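PDB 6R82: GTPase-activating protein skywalker from Drosophila melanogaster, which acts as a GTPase-activating protein for Rab35, regulating synaptic vesicle protein recycling through endosomal trafficking. Local coordinates for residues V82-D85 / K86-Q90. Numbering follows the deposited sequence.
Sequences VKDD and KGQRQ
Asp84 turns its carboxylate back over the type I beta turn from Asp84 to Gly87, where OD1 accepts a hydrogen bond from Gln88 N at 2.8 Å. The N-H reaches OD1 from above the carboxylate plane, 37° out of it. A chi1 of 67° sets CG between the backbone N and the carbonyl carbon of Asp84, which swings OD1 inward over the turn; Lys86 N lies 3.0 Å from the same oxygen. The turn itself closes through Gly87 N to Asp84 O, a longer bond of 3.2 Å that meets the carbonyl from above its plane. Gly87 forms the G1 bulge of this 3:5 hairpin: its phi is positive, and a CB there would be jammed against the preceding carbonyl oxygen.

Gln90 crosses Asp84 at about a right angle, its amide plane 25° from the carboxylate; Gln90 OE1 and Asp84 OD2, 3.4 Å apart, are both acceptors, and no hydrogen bond joins them. On the hairpin's other face, Lys83 lays CD 3.6 Å from Gly87 O. With an alanine in place of Asp84, Gln88 N would probably lose its carboxylate acceptor.

Two backbone bonds, Asp84 N to Gln88 O and Gln90 N to Val82 O, both 2.9 Å, flank the non-hydrogen-bonded pair Lys83 and Arg89, whose CA atoms are 4.1 Å apart. The exposed hairpin lies in the long loop between strands 68-73 and 99-104 of the TLDc domain, with Arg89 NH2 bonding Ala131 O in strand 129-131.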
loop_
_atom_site.group_PDB
_atom_site.type_symbol
_atom_site.label_atom_id
_atom_site.label_comp_id
_atom_site.label_asym_id
_atom_site.label_seq_id
_atom_site.Cartn_x
_atom_site.Cartn_y
_atom_site.Cartn_z
ATOM N N VAL A 82 13.713 -7.856 8.918
ATOM C CA VAL A 82 13.927 -8.051 10.346
ATOM C C VAL A 82 13.850 -9.540 10.674
ATOM O O VAL A 82 12.985 -10.265 10.165
ATOM C CB VAL A 82 12.891 -7.235 11.141
ATOM C CG1 VAL A 82 12.757 -7.747 12.576
ATOM C CG2 VAL A 82 13.257 -5.724 11.106
ATOM N N LYS A 83 14.770 -10.008 11.513
ATOM C CA LYS A 83 14.762 -11.386 11.992
ATOM C C LYS A 83 14.257 -11.443 13.431
ATOM O O LYS A 83 14.490 -10.525 14.217
ATOM C CB LYS A 83 16.164 -12.000 11.913
ATOM C CG LYS A 83 16.836 -11.939 10.539
ATOM C CD LYS A 83 18.211 -12.585 10.601
ATOM C CE LYS A 83 19.243 -11.797 9.805
ATOM N NZ LYS A 83 18.988 -11.850 8.333
ATOM N N ASP A 84 13.567 -12.539 13.777
ATOM C CA ASP A 84 13.165 -12.766 15.167
ATOM C C ASP A 84 14.356 -13.190 16.025
ATOM O O ASP A 84 15.514 -13.055 15.604
ATOM C CB ASP A 84 12.022 -13.796 15.256
ATOM C CG ASP A 84 12.435 -15.236 14.846
ATOM O OD1 ASP A 84 13.627 -15.545 14.617
ATOM O OD2 ASP A 84 11.524 -16.077 14.742
ATOM N N ASP A 85 14.090 -13.699 17.233
ATOM C CA ASP A 85 15.179 -14.047 18.142
ATOM C C ASP A 85 15.841 -15.384 17.811
ATOM O O ASP A 85 16.980 -15.612 18.230
ATOM C CB ASP A 85 14.685 -14.063 19.589
ATOM C CG ASP A 85 15.725 -13.520 20.558
ATOM O OD1 ASP A 85 16.913 -13.452 20.167
ATOM O OD2 ASP A 85 15.358 -13.160 21.703
ATOM N N LYS A 86 15.156 -16.271 17.085
ATOM C CA LYS A 86 15.790 -17.461 16.524
ATOM C C LYS A 86 16.678 -17.138 15.325
ATOM O O LYS A 86 17.353 -18.039 14.814
ATOM C CB LYS A 86 14.724 -18.483 16.104
ATOM C CG LYS A 86 13.799 -18.943 17.219
ATOM C CD LYS A 86 14.597 -19.502 18.388
ATOM C CE LYS A 86 13.696 -20.205 19.396
ATOM N NZ LYS A 86 14.492 -20.907 20.448
ATOM N N GLY A 87 16.690 -15.890 14.864
ATOM C CA GLY A 87 17.394 -15.562 13.640
ATOM C C GLY A 87 16.649 -15.926 12.378
ATOM O O GLY A 87 17.260 -15.987 11.306
ATOM N N GLN A 88 15.346 -16.180 12.471
ATOM C CA GLN A 88 14.532 -16.462 11.304
ATOM C C GLN A 88 13.905 -15.174 10.786
ATOM O O GLN A 88 13.282 -14.429 11.547
ATOM C CB GLN A 88 13.436 -17.467 11.637
ATOM C CG GLN A 88 12.576 -17.786 10.438
ATOM C CD GLN A 88 11.760 -19.044 10.624
ATOM O OE1 GLN A 88 11.377 -19.389 11.740
ATOM N NE2 GLN A 88 11.480 -19.736 9.522
ATOM N N ARG A 89 14.073 -14.916 9.494
ATOM C CA ARG A 89 13.478 -13.731 8.894
ATOM C C ARG A 89 11.963 -13.738 9.080
ATOM O O ARG A 89 11.296 -14.747 8.837
ATOM C CB ARG A 89 13.822 -13.680 7.415
ATOM C CG ARG A 89 13.460 -12.378 6.723
ATOM C CD ARG A 89 13.767 -12.553 5.264
ATOM N NE ARG A 89 13.643 -11.353 4.442
ATOM C CZ ARG A 89 12.594 -11.091 3.669
ATOM N NH1 ARG A 89 11.564 -11.928 3.643
ATOM N NH2 ARG A 89 12.577 -9.999 2.912
ATOM N N GLN A 90 11.411 -12.599 9.495
ATOM C CA GLN A 90 9.972 -12.488 9.668
ATOM C C GLN A 90 9.318 -12.142 8.340
ATOM O O GLN A 90 9.697 -11.160 7.694
ATOM C CB GLN A 90 9.647 -11.427 10.720
ATOM C CG GLN A 90 10.037 -11.843 12.129
ATOM C CD GLN A 90 9.327 -13.119 12.566
ATOM O OE1 GLN A 90 9.864 -14.223 12.414
ATOM N NE2 GLN A 90 8.112 -12.976 13.096
#